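Phosphoserine aminotransferase SerC (Cytophaga hutchinsonii ATCC 33406, PDB 3FFR) probably catalyses the pyridoxal phosphate-dependent transamination between 3-phosphohydroxypyruvate and glutamate that supplies phosphoserine for serine biosynthesis. Local coordinates at residues E42-T47 against M247-L252; N51-L56 against N61-F66; F290-E293 against L297-M300; A327-K332 against Q336-N341. All blocks are in the same frame, centred on the assembly; numbering follows the deposited sequence.

Interaction 1 of 4, residues E42-T47 against M247-L252; sequences EEVYKT and MNIFLL
Val44 pushes its CG1 methyl onto the backbone of Phe250, where CG1 stands 3.6 Å from the Phe250 CA. A chi1 of 168° turns this branch anti to the backbone N of Val44 and sends it toward the opposing helix. There it also meets the CB of Phe250, 3.9 Å from Val44 CG1, and one edge of the Phe250 ring, close to the ring plane. The CG2 branch of Ile249 flanks the same methyl. With CG1 of Ile249 placed beside its own backbone N (chi1 -67°), CG2 is the branch that reaches across, lying 3.9 Å from the CA of Tyr45. Ala26 of helix 19-28 touches the Phe250 side chain, and Phe41 and Ala48 of helix 39-55 further enclose Ile249. The contact is a buried packing of helix 39-55 against helix 246-262, whose axes over these segments approach to 8.4 Å and cross at 51°. A water donates to both Val44 O (2.7 Å) and Ile249 O (2.8 Å), spending both its protons on the bridge. The direct contact is thus apolar, methyl groups against backbone and ring edge, and depends on shape, while the polar link between the helices is made by water.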
loop_
_atom_site.group_PDB
_atom_site.type_symbol
_atom_site.label_atom_id
_atom_site.label_comp_id
_atom_site.label_asym_id
_atom_site.label_seq_id
_atom_site.Cartn_x
_atom_site.Cartn_y
_atom_site.Cartn_z
ATOM N N GLU A 42 -10.128 13.675 6.140
ATOM C CA GLU A 42 -10.341 13.330 7.548
ATOM C C GLU A 42 -11.737 12.734 7.751
ATOM O O GLU A 42 -11.934 11.806 8.533
ATOM C CB GLU A 42 -10.104 14.522 8.468
ATOM C CG GLU A 42 -8.668 14.882 8.530
ATOM C CD GLU A 42 -8.423 16.071 9.441
ATOM O OE1 GLU A 42 -9.375 16.524 10.077
ATOM O OE2 GLU A 42 -7.288 16.531 9.526
ATOM N N GLU A 43 -12.710 13.271 7.011
ATOM C CA GLU A 43 -14.090 12.766 7.087
ATOM C C GLU A 43 -14.206 11.339 6.518
ATOM O O GLU A 43 -14.901 10.470 7.063
ATOM C CB GLU A 43 -15.038 13.705 6.320
ATOM C CG GLU A 43 -15.245 15.038 6.992
ATOM C CD GLU A 43 -16.070 16.036 6.140
ATOM O OE1 GLU A 43 -16.658 15.618 5.107
ATOM O OE2 GLU A 43 -16.100 17.235 6.507
ATOM N N VAL A 44 -13.495 11.115 5.419
ATOM C CA VAL A 44 -13.479 9.802 4.746
ATOM C C VAL A 44 -12.845 8.769 5.681
ATOM O O VAL A 44 -13.380 7.674 5.931
ATOM C CB VAL A 44 -12.719 9.889 3.389
ATOM C CG1 VAL A 44 -12.392 8.513 2.740
ATOM C CG2 VAL A 44 -13.525 10.797 2.388
ATOM N N TYR A 45 -11.722 9.181 6.234
ATOM C CA TYR A 45 -10.975 8.332 7.175
ATOM C C TYR A 45 -11.899 7.958 8.324
ATOM O O TYR A 45 -12.071 6.781 8.653
ATOM C CB TYR A 45 -9.720 9.056 7.681
ATOM C CG TYR A 45 -8.934 8.292 8.702
ATOM C CD1 TYR A 45 -9.434 8.095 10.005
ATOM C CD2 TYR A 45 -7.698 7.763 8.387
ATOM C CE1 TYR A 45 -8.707 7.368 10.945
ATOM C CE2 TYR A 45 -6.945 7.054 9.322
ATOM C CZ TYR A 45 -7.453 6.843 10.587
ATOM O OH TYR A 45 -6.705 6.096 11.473
ATOM N N LYS A 46 -12.537 8.954 8.916
ATOM C CA LYS A 46 -13.329 8.734 10.131
ATOM C C LYS A 46 -14.507 7.849 9.873
ATOM O O LYS A 46 -14.889 7.035 10.715
ATOM C CB LYS A 46 -13.785 10.068 10.733
ATOM C CG LYS A 46 -14.345 9.950 12.115
ATOM C CD LYS A 46 -14.591 11.337 12.677
ATOM C CE LYS A 46 -14.942 11.278 14.167
ATOM N NZ LYS A 46 -16.190 10.536 14.451
ATOM N N THR A 47 -15.057 7.960 8.681
ATOM C CA THR A 47 -16.202 7.105 8.315
ATOM C C THR A 47 -15.799 5.632 8.347
ATOM O O THR A 47 -16.484 4.787 8.923
ATOM C CB THR A 47 -16.727 7.467 6.920
ATOM O OG1 THR A 47 -17.256 8.805 6.951
ATOM C CG2 THR A 47 -17.795 6.502 6.455
HETATM N N MSE A 247 -8.517 5.712 -1.947
HETATM C CA MSE A 247 -9.592 5.079 -2.722
HETATM C C MSE A 247 -10.175 3.949 -1.896
HETATM O O MSE A 247 -11.416 3.821 -1.723
HETATM C CB MSE A 247 -9.146 4.576 -4.106
HETATM C CG MSE A 247 -8.511 5.661 -4.973
HETATM SE SE MSE A 247 -9.747 7.115 -5.411
HETATM C CE MSE A 247 -10.649 6.392 -6.887
ATOM N N ASN A 248 -9.289 3.096 -1.365
ATOM C CA ASN A 248 -9.754 1.972 -0.559
ATOM C C ASN A 248 -10.317 2.382 0.793
ATOM O O ASN A 248 -11.219 1.738 1.308
ATOM C CB ASN A 248 -8.737 0.840 -0.386
ATOM C CG ASN A 248 -8.885 -0.240 -1.429
ATOM O OD1 ASN A 248 -9.773 -0.192 -2.291
ATOM N ND2 ASN A 248 -7.991 -1.250 -1.363
ATOM N N ILE A 249 -9.757 3.418 1.403
ATOM C CA ILE A 249 -10.320 3.899 2.687
ATOM C C ILE A 249 -11.755 4.387 2.420
ATOM O O ILE A 249 -12.685 4.144 3.193
ATOM C CB ILE A 249 -9.425 4.983 3.343
ATOM C CG1 ILE A 249 -8.095 4.326 3.778
ATOM C CG2 ILE A 249 -10.128 5.596 4.573
ATOM C CD1 ILE A 249 -6.992 5.328 4.253
ATOM N N PHE A 250 -11.928 5.051 1.281
ATOM C CA PHE A 250 -13.252 5.536 0.864
ATOM C C PHE A 250 -14.203 4.368 0.642
ATOM O O PHE A 250 -15.323 4.303 1.183
ATOM C CB PHE A 250 -13.150 6.342 -0.433
ATOM C CG PHE A 250 -14.465 6.857 -0.940
ATOM C CD1 PHE A 250 -15.006 8.033 -0.420
ATOM C CD2 PHE A 250 -15.134 6.215 -1.961
ATOM C CE1 PHE A 250 -16.199 8.539 -0.899
ATOM C CE2 PHE A 250 -16.336 6.717 -2.437
ATOM C CZ PHE A 250 -16.862 7.879 -1.897
ATOM N N LEU A 251 -13.747 3.420 -0.159
ATOM C CA LEU A 251 -14.586 2.273 -0.491
ATOM C C LEU A 251 -14.910 1.466 0.762
ATOM O O LEU A 251 -16.018 0.950 0.912
ATOM C CB LEU A 251 -13.919 1.367 -1.536
ATOM C CG LEU A 251 -13.736 1.914 -2.950
ATOM C CD1 LEU A 251 -12.929 0.873 -3.748
ATOM C CD2 LEU A 251 -15.108 2.244 -3.632
ATOM N N LEU A 252 -13.940 1.363 1.663
ATOM C CA LEU A 252 -14.158 0.606 2.904
ATOM C C LEU A 252 -15.269 1.229 3.774
ATOM O O LEU A 252 -16.114 0.536 4.357
ATOM C CB LEU A 252 -12.866 0.421 3.715
ATOM C CG LEU A 252 -12.944 -0.512 4.933
ATOM C CD1 LEU A 252 -13.386 -1.954 4.569
ATOM C CD2 LEU A 252 -11.591 -0.513 5.686
HETATM O O HOH W 1 -14.581 6.021 4.184
#

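Interaction 2 of 4, residues N51-L56 against N61-F66; sequences NLKTLL and NYEVLF. With P33 (3,6,9,12,15,18-hexaoxaicosane-1,20-diol), chain K.
Lys53 reaches along its extended chain to Glu63, its NZ donating to Glu63 OE2 at 2.8 Å in a salt bridge. Although Glu63 starts out away from the helix, the bend at chi2 (60°) curls its carboxylate back, so that OE2 also accepts a bond from the backbone N of Val64 at 2.9 Å, nearly straight. The lysine arrives on the syn side of OE2 and the amide on the anti side, both from the same face of the carboxylate. Lys53 NZ donates to a water 2.8 Å away, which donates to Tyr62 O. Glu63 OE1 takes a weak bond from a glycol chain, probably from the crystallisation liquor. An alanine in place of Glu63 would probably leave the Lys53 ammonium without its opposite charge and the Val64 amide without this acceptor. Alongside the salt bridge, Lys53 CE lies 3.9 Å from Val64 CG2, and Leu52 crosses Val64 at about a right angle, Leu52 CD1 to Val64 CG1 4.0 Å. The contact seats the end of helix 39-55 on strand 62-67, an edge strand of the seven-stranded sheet within this chain; strand 200-205 pairs with it, and helix 246-262 touches Leu52 through Leu252.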
loop_
_atom_site.group_PDB
_atom_site.type_symbol
_atom_site.label_atom_id
_atom_site.label_comp_id
_atom_site.label_asym_id
_atom_site.label_seq_id
_atom_site.Cartn_x
_atom_site.Cartn_y
_atom_site.Cartn_z
ATOM N N ASN A 51 -17.002 3.185 11.272
ATOM C CA ASN A 51 -17.895 2.093 10.805
ATOM C C ASN A 51 -17.341 0.738 11.206
ATOM O O ASN A 51 -18.084 -0.164 11.534
ATOM C CB ASN A 51 -18.152 2.116 9.294
ATOM C CG ASN A 51 -19.123 3.216 8.869
ATOM O OD1 ASN A 51 -19.692 3.938 9.720
ATOM N ND2 ASN A 51 -19.308 3.368 7.535
ATOM N N LEU A 52 -16.015 0.600 11.190
ATOM C CA LEU A 52 -15.400 -0.662 11.613
ATOM C C LEU A 52 -15.633 -0.864 13.111
ATOM O O LEU A 52 -15.901 -1.982 13.563
ATOM C CB LEU A 52 -13.906 -0.728 11.288
ATOM C CG LEU A 52 -13.564 -0.978 9.821
ATOM C CD1 LEU A 52 -12.062 -0.688 9.567
ATOM C CD2 LEU A 52 -13.913 -2.432 9.417
ATOM N N LYS A 53 -15.507 0.215 13.868
ATOM C CA LYS A 53 -15.687 0.099 15.337
ATOM C C LYS A 53 -17.123 -0.314 15.636
ATOM O O LYS A 53 -17.405 -1.084 16.558
ATOM C CB LYS A 53 -15.322 1.394 16.048
ATOM C CG LYS A 53 -13.842 1.706 15.974
ATOM C CD LYS A 53 -13.459 3.106 16.470
ATOM C CE LYS A 53 -11.983 3.345 16.301
ATOM N NZ LYS A 53 -11.519 4.688 16.781
ATOM N N THR A 54 -18.039 0.206 14.838
ATOM C CA THR A 54 -19.463 -0.108 15.062
ATOM C C THR A 54 -19.756 -1.558 14.626
ATOM O O THR A 54 -20.330 -2.388 15.370
ATOM C CB THR A 54 -20.364 0.877 14.299
ATOM O OG1 THR A 54 -20.091 2.213 14.736
ATOM C CG2 THR A 54 -21.835 0.563 14.542
ATOM N N LEU A 55 -19.305 -1.875 13.428
ATOM C CA LEU A 55 -19.601 -3.204 12.853
ATOM C C LEU A 55 -19.025 -4.334 13.682
ATOM O O LEU A 55 -19.630 -5.406 13.819
ATOM C CB LEU A 55 -19.040 -3.303 11.444
ATOM C CG LEU A 55 -19.340 -4.592 10.672
ATOM C CD1 LEU A 55 -20.801 -4.593 10.300
ATOM C CD2 LEU A 55 -18.418 -4.688 9.412
ATOM N N LEU A 56 -17.819 -4.091 14.180
ATOM C CA LEU A 56 -17.072 -5.096 14.939
ATOM C C LEU A 56 -17.263 -4.971 16.441
ATOM O O LEU A 56 -16.724 -5.737 17.228
ATOM C CB LEU A 56 -15.592 -5.051 14.572
ATOM C CG LEU A 56 -15.304 -5.379 13.097
ATOM C CD1 LEU A 56 -13.762 -5.260 12.813
ATOM C CD2 LEU A 56 -15.880 -6.759 12.688
ATOM N N ASN A 61 -10.977 0.728 24.393
ATOM C CA ASN A 61 -9.532 0.517 24.573
ATOM C C ASN A 61 -8.834 0.013 23.299
ATOM O O ASN A 61 -7.655 -0.281 23.313
ATOM C CB ASN A 61 -9.191 -0.398 25.764
ATOM C CG ASN A 61 -9.714 -1.804 25.608
ATOM O OD1 ASN A 61 -10.859 -2.013 25.208
ATOM N ND2 ASN A 61 -8.891 -2.793 25.966
ATOM N N TYR A 62 -9.604 -0.090 22.228
ATOM C CA TYR A 62 -9.087 -0.471 20.904
ATOM C C TYR A 62 -9.039 0.694 19.922
ATOM O O TYR A 62 -9.890 1.588 19.932
ATOM C CB TYR A 62 -9.942 -1.573 20.271
ATOM C CG TYR A 62 -9.610 -2.970 20.740
ATOM C CD1 TYR A 62 -10.064 -3.454 21.964
ATOM C CD2 TYR A 62 -8.844 -3.817 19.956
ATOM C CE1 TYR A 62 -9.753 -4.762 22.368
ATOM C CE2 TYR A 62 -8.557 -5.115 20.338
ATOM C CZ TYR A 62 -8.983 -5.578 21.532
ATOM O OH TYR A 62 -8.684 -6.883 21.872
ATOM N N GLU A 63 -8.060 0.614 19.032
ATOM C CA GLU A 63 -7.906 1.561 17.921
ATOM C C GLU A 63 -7.811 0.807 16.585
ATOM O O GLU A 63 -7.538 -0.391 16.539
ATOM C CB GLU A 63 -6.688 2.443 18.119
ATOM C CG GLU A 63 -6.655 3.529 17.072
ATOM C CD GLU A 63 -7.888 4.410 17.127
ATOM O OE1 GLU A 63 -7.915 5.241 18.075
ATOM O OE2 GLU A 63 -8.789 4.274 16.242
ATOM N N VAL A 64 -8.080 1.543 15.518
ATOM C CA VAL A 64 -8.041 1.018 14.172
ATOM C C VAL A 64 -6.931 1.753 13.447
ATOM O O VAL A 64 -6.932 2.984 13.439
ATOM C CB VAL A 64 -9.377 1.297 13.424
ATOM C CG1 VAL A 64 -9.252 0.990 11.918
ATOM C CG2 VAL A 64 -10.535 0.520 14.005
ATOM N N LEU A 65 -6.007 1.007 12.840
ATOM C CA LEU A 65 -4.910 1.570 12.048
ATOM C C LEU A 65 -4.911 1.011 10.631
ATOM O O LEU A 65 -5.180 -0.166 10.402
ATOM C CB LEU A 65 -3.520 1.313 12.675
ATOM C CG LEU A 65 -3.370 1.812 14.120
ATOM C CD1 LEU A 65 -1.946 1.422 14.611
ATOM C CD2 LEU A 65 -3.622 3.348 14.247
ATOM N N PHE A 66 -4.627 1.901 9.692
ATOM C CA PHE A 66 -4.535 1.532 8.288
ATOM C C PHE A 66 -3.094 1.424 7.767
ATOM O O PHE A 66 -2.263 2.323 7.955
ATOM C CB PHE A 66 -5.288 2.510 7.398
ATOM C CG PHE A 66 -6.760 2.607 7.701
ATOM C CD1 PHE A 66 -7.596 1.497 7.619
ATOM C CD2 PHE A 66 -7.306 3.804 8.092
ATOM C CE1 PHE A 66 -8.954 1.600 7.897
ATOM C CE2 PHE A 66 -8.670 3.911 8.370
ATOM C CZ PHE A 66 -9.482 2.813 8.289
HETATM O O4 P33 K . -6.270 2.373 23.623
HETATM C C3 P33 K . -6.423 3.514 22.769
HETATM C C2 P33 K . -7.849 3.735 22.265
HETATM O O1 P33 K . -7.782 4.650 21.142
HETATM O O HOH W 2 -11.337 3.919 19.518
#

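Interaction 3 of 4, residues F290-E293 against L297-M300; sequences FGVE and LRSM
Phe290 and Arg298 are brought together by similar first torsions: in each, CG stands anti to the carbonyl carbon, with chi1 -64° for the phenylalanine and -67° for the arginine. The arginine then runs extended from CG to NE, long enough to lay its guanidinium flat on the ring. The two planes differ by only 5°, and NH1 sits over the ring centre, 3.3 Å above the plane of Phe290, while the ring's CG lies over the middle of the guanidinium. The stack is also a cation-pi contact, with Arg298 CZ 3.7 Å from the Phe290 ring centroid. On its way there the arginine slides past Val292 in the opposite direction, CG to Val292 CB 3.8 Å. NE donates to Val292 O at 2.7 Å, nearly in line with the carbonyl though somewhat tilted from the guanidinium plane, and NH2 adds a weak bond to Glu293 O. A leucine in place of Arg298 would remove NE and the planar cation, and would probably leave the Val292 carbonyl without this donor and the face of Phe290 without its stacked partner. Val292 and Leu297 both pack on Val145 of strand 145-146, and helix 264-284 also borders the ring. Flat stacking and the bond to Val292 O thus fix the guanidinium's rotation, letting one charged group clasp the loop between strands 288-290 and 302-307.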
loop_
_atom_site.group_PDB
_atom_site.type_symbol
_atom_site.label_atom_id
_atom_site.label_comp_id
_atom_site.label_asym_id
_atom_site.label_seq_id
_atom_site.Cartn_x
_atom_site.Cartn_y
_atom_site.Cartn_z
ATOM N N PHE A 290 -14.609 -33.604 2.151
ATOM C CA PHE A 290 -14.082 -32.514 2.987
ATOM C C PHE A 290 -12.570 -32.508 3.085
ATOM O O PHE A 290 -11.952 -33.516 3.387
ATOM C CB PHE A 290 -14.710 -32.569 4.388
ATOM C CG PHE A 290 -16.186 -32.334 4.348
ATOM C CD1 PHE A 290 -16.677 -31.075 4.102
ATOM C CD2 PHE A 290 -17.071 -33.377 4.444
ATOM C CE1 PHE A 290 -18.033 -30.852 3.978
ATOM C CE2 PHE A 290 -18.418 -33.150 4.334
ATOM C CZ PHE A 290 -18.893 -31.887 4.095
ATOM N N GLY A 291 -11.980 -31.337 2.885
ATOM C CA GLY A 291 -10.525 -31.189 2.982
ATOM C C GLY A 291 -10.015 -31.158 4.411
ATOM O O GLY A 291 -8.815 -31.307 4.678
ATOM N N VAL A 292 -10.945 -30.948 5.318
ATOM C CA VAL A 292 -10.660 -30.894 6.757
ATOM C C VAL A 292 -11.589 -31.917 7.449
ATOM O O VAL A 292 -12.803 -31.822 7.353
ATOM C CB VAL A 292 -10.881 -29.465 7.292
ATOM C CG1 VAL A 292 -10.630 -29.399 8.798
ATOM C CG2 VAL A 292 -9.999 -28.425 6.516
ATOM N N GLU A 293 -10.999 -32.895 8.138
ATOM C CA GLU A 293 -11.792 -33.977 8.761
ATOM C C GLU A 293 -12.678 -33.532 9.929
ATOM O O GLU A 293 -13.848 -33.908 10.006
ATOM C CB GLU A 293 -10.878 -35.137 9.184
ATOM C CG GLU A 293 -10.199 -35.800 7.984
ATOM C CD GLU A 293 -9.399 -37.044 8.332
ATOM O OE1 GLU A 293 -9.328 -37.401 9.526
ATOM O OE2 GLU A 293 -8.844 -37.657 7.391
ATOM N N LEU A 297 -13.772 -27.624 12.880
ATOM C CA LEU A 297 -12.672 -26.753 12.455
ATOM C C LEU A 297 -12.672 -26.376 10.982
ATOM O O LEU A 297 -11.720 -25.786 10.473
ATOM C CB LEU A 297 -11.328 -27.397 12.858
ATOM C CG LEU A 297 -11.166 -27.736 14.344
ATOM C CD1 LEU A 297 -9.784 -28.364 14.600
ATOM C CD2 LEU A 297 -11.439 -26.514 15.235
ATOM N N ARG A 298 -13.752 -26.715 10.303
ATOM C CA ARG A 298 -13.869 -26.378 8.900
ATOM C C ARG A 298 -14.276 -24.920 8.753
ATOM O O ARG A 298 -15.197 -24.440 9.440
ATOM C CB ARG A 298 -14.906 -27.262 8.226
ATOM C CG ARG A 298 -14.506 -28.712 8.148
ATOM C CD ARG A 298 -15.634 -29.536 7.570
ATOM N NE ARG A 298 -15.329 -30.957 7.744
ATOM C CZ ARG A 298 -16.237 -31.919 7.709
ATOM N NH1 ARG A 298 -17.497 -31.604 7.525
ATOM N NH2 ARG A 298 -15.879 -33.175 7.919
ATOM N N SER A 299 -13.580 -24.222 7.866
ATOM C CA SER A 299 -13.867 -22.806 7.632
ATOM C C SER A 299 -15.226 -22.551 7.037
ATOM O O SER A 299 -15.657 -23.275 6.136
ATOM C CB SER A 299 -12.824 -22.199 6.679
ATOM O OG SER A 299 -13.121 -20.830 6.395
HETATM N N MSE A 300 -15.913 -21.548 7.558
HETATM C CA MSE A 300 -17.204 -21.116 6.990
HETATM C C MSE A 300 -17.042 -20.152 5.788
HETATM O O MSE A 300 -17.979 -19.953 4.998
HETATM C CB MSE A 300 -18.051 -20.423 8.075
HETATM C CG MSE A 300 -18.443 -21.254 9.235
HETATM SE SE MSE A 300 -19.988 -22.380 8.646
HETATM C CE MSE A 300 -20.442 -23.100 10.403
#

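Interaction 4 of 4, residues A327-K332 against Q336-N341; sequences AGYGSK and QIRIAN. With SER (serine), chain B.
Arg338 holds the compact side of this contact: its NE donates to Ala327 O at 3.0 Å, with the oxygen in the guanidinium plane, while Tyr329 CB rests over one guanidinium face. The bend at chi3 (-74°) turns the group toward both; its NH1 is bonded to Thr141 O, outside the hairpin. Gly328 N donates to Gln336 O at 2.8 Å from above the carbonyl plane. A CB on Gly328 would probably clash with Lys332 O, the carbonyl that receives Gln336 N at 3.1 Å. One water joins Gln336 OE1 to Tyr329 N, the NE2 of Gln336 being bonded to Asn306. By contrast, Gly330 and Ser331 are exposed at the bend, where glycol molecules meet their backbone amides, and the end of Lys332 leads off from the strand while its CB stays 3.5 Å from Gln336 OE1. Toward the active site, the Tyr329 hydroxyl donates to the bound serine's carboxylate, Tyr329 OH to SER O 2.5 Å; His36 and Arg37 of the second subunit also bond this serine. The whole is a beta-hairpin turn, strand 323-327 returning as 336-340, with Ala327 and Ile337 a non-hydrogen-bonded pair; strand 302-307 flanks 336-340, and helix 311-318 packs against Ile337.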
loop_
_atom_site.group_PDB
_atom_site.type_symbol
_atom_site.label_atom_id
_atom_site.label_comp_id
_atom_site.label_asym_id
_atom_site.label_seq_id
_atom_site.Cartn_x
_atom_site.Cartn_y
_atom_site.Cartn_z
ATOM N N ALA A 327 -8.452 -23.146 -7.033
ATOM C CA ALA A 327 -7.707 -24.399 -6.899
ATOM C C ALA A 327 -7.048 -24.439 -5.536
ATOM O O ALA A 327 -6.902 -23.412 -4.857
ATOM C CB ALA A 327 -6.635 -24.497 -7.981
ATOM N N GLY A 328 -6.705 -25.651 -5.128
ATOM C CA GLY A 328 -5.974 -25.873 -3.904
ATOM C C GLY A 328 -4.696 -25.048 -3.873
ATOM O O GLY A 328 -4.120 -24.664 -4.889
ATOM N N TYR A 329 -4.267 -24.749 -2.665
ATOM C CA TYR A 329 -3.041 -23.969 -2.476
ATOM C C TYR A 329 -1.778 -24.770 -2.651
ATOM O O TYR A 329 -1.633 -25.876 -2.148
ATOM C CB TYR A 329 -3.020 -23.360 -1.048
ATOM C CG TYR A 329 -1.975 -22.265 -0.893
ATOM C CD1 TYR A 329 -2.270 -20.950 -1.187
ATOM C CD2 TYR A 329 -0.691 -22.562 -0.486
ATOM C CE1 TYR A 329 -1.303 -19.941 -1.038
ATOM C CE2 TYR A 329 0.276 -21.561 -0.353
ATOM C CZ TYR A 329 -0.033 -20.269 -0.635
ATOM O OH TYR A 329 0.936 -19.269 -0.504
ATOM N N GLY A 330 -0.839 -24.161 -3.357
ATOM C CA GLY A 330 0.478 -24.748 -3.528
ATOM C C GLY A 330 0.462 -26.147 -4.094
ATOM O O GLY A 330 -0.060 -26.403 -5.169
ATOM N N SER A 331 1.000 -27.069 -3.309
ATOM C CA SER A 331 1.140 -28.456 -3.733
ATOM C C SER A 331 -0.197 -29.199 -3.756
ATOM O O SER A 331 -0.279 -30.341 -4.200
ATOM C CB SER A 331 2.160 -29.188 -2.874
ATOM O OG SER A 331 1.643 -29.425 -1.600
ATOM N N LYS A 332 -1.255 -28.514 -3.338
ATOM C CA LYS A 332 -2.608 -29.099 -3.351
ATOM C C LYS A 332 -3.393 -28.624 -4.575
ATOM O O LYS A 332 -4.592 -28.885 -4.701
ATOM C CB LYS A 332 -3.393 -28.700 -2.106
ATOM C CG LYS A 332 -2.832 -29.255 -0.802
ATOM C CD LYS A 332 -2.830 -30.743 -0.804
ATOM C CE LYS A 332 -2.294 -31.302 0.487
ATOM N NZ LYS A 332 -2.411 -32.772 0.519
ATOM N N GLN A 336 -7.321 -30.395 -4.549
ATOM C CA GLN A 336 -8.358 -29.722 -3.777
ATOM C C GLN A 336 -8.888 -28.529 -4.533
ATOM O O GLN A 336 -8.231 -28.014 -5.412
ATOM C CB GLN A 336 -7.826 -29.206 -2.416
ATOM C CG GLN A 336 -7.235 -30.229 -1.477
ATOM C CD GLN A 336 -6.866 -29.640 -0.116
ATOM O OE1 GLN A 336 -6.173 -28.615 -0.028
ATOM N NE2 GLN A 336 -7.323 -30.297 0.952
ATOM N N ILE A 337 -10.108 -28.128 -4.198
ATOM C CA ILE A 337 -10.627 -26.821 -4.621
ATOM C C ILE A 337 -10.894 -26.000 -3.353
ATOM O O ILE A 337 -11.000 -26.528 -2.241
ATOM C CB ILE A 337 -11.875 -26.864 -5.524
ATOM C CG1 ILE A 337 -13.079 -27.506 -4.804
ATOM C CG2 ILE A 337 -11.537 -27.521 -6.916
ATOM C CD1 ILE A 337 -14.397 -27.332 -5.528
ATOM N N ARG A 338 -10.970 -24.694 -3.540
ATOM C CA ARG A 338 -11.232 -23.759 -2.451
ATOM C C ARG A 338 -12.334 -22.824 -2.934
ATOM O O ARG A 338 -12.172 -22.103 -3.934
ATOM C CB ARG A 338 -9.963 -22.991 -2.103
ATOM C CG ARG A 338 -8.754 -23.882 -1.784
ATOM C CD ARG A 338 -7.639 -23.048 -1.160
ATOM N NE ARG A 338 -6.973 -22.201 -2.157
ATOM C CZ ARG A 338 -6.244 -21.147 -1.872
ATOM N NH1 ARG A 338 -6.138 -20.715 -0.618
ATOM N NH2 ARG A 338 -5.693 -20.455 -2.848
ATOM N N ILE A 339 -13.469 -22.903 -2.252
ATOM C CA ILE A 339 -14.649 -22.106 -2.579
ATOM C C ILE A 339 -14.815 -20.976 -1.573
ATOM O O ILE A 339 -15.114 -21.205 -0.412
ATOM C CB ILE A 339 -15.932 -22.969 -2.603
ATOM C CG1 ILE A 339 -15.833 -24.112 -3.607
ATOM C CG2 ILE A 339 -17.146 -22.094 -2.929
ATOM C CD1 ILE A 339 -16.973 -25.164 -3.510
ATOM N N ALA A 340 -14.581 -19.755 -2.040
ATOM C CA ALA A 340 -14.777 -18.569 -1.222
ATOM C C ALA A 340 -16.281 -18.375 -1.021
ATOM O O ALA A 340 -17.089 -18.522 -1.953
ATOM C CB ALA A 340 -14.151 -17.326 -1.864
ATOM N N ASN A 341 -16.632 -18.085 0.223
ATOM C CA ASN A 341 -18.004 -17.774 0.638
ATOM C C ASN A 341 -17.939 -16.493 1.440
ATOM O O ASN A 341 -17.892 -16.500 2.662
ATOM C CB ASN A 341 -18.601 -18.915 1.480
ATOM C CG ASN A 341 -19.932 -18.538 2.162
ATOM O OD1 ASN A 341 -20.724 -17.710 1.646
ATOM N ND2 ASN A 341 -20.191 -19.150 3.309
HETATM N N SER B . -0.393 -14.175 -1.607
HETATM C CA SER B . -0.939 -15.517 -1.326
HETATM C C SER B . -0.011 -16.497 -1.960
HETATM O O SER B . 0.925 -16.868 -1.255
HETATM C CB SER B . -2.406 -15.705 -1.778
HETATM O OG SER B . -3.318 -14.760 -1.147
HETATM O OXT SER B . -0.121 -16.895 -3.116
HETATM O O HOH W 3 -6.809 -20.918 -5.662
HETATM O O HOH W 4 -5.691 -25.978 -0.544
#

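From the N terminus, helix 39-55 enters both interaction 1 and interaction 2. Interaction 2 closes a short turn between that helix and strand 62-67, and the whole of it falls within the much longer loop of 199 residues that interaction 1 closes on helix 246-262. The two touch where Tyr45 and Phe66 pack edge-to-face. Interactions 3 and 4 follow in series, each closing a tight connection between strands of the five-stranded sheet, and no two contacts cross. Interactions 3 and 4 adjoin through a probable hydrogen bond from Asn341 ND2 to Met300 O. The two pairs lie on opposite sides of the chain's centre, with the centres of interactions 1 and 4 about 32 Å apart.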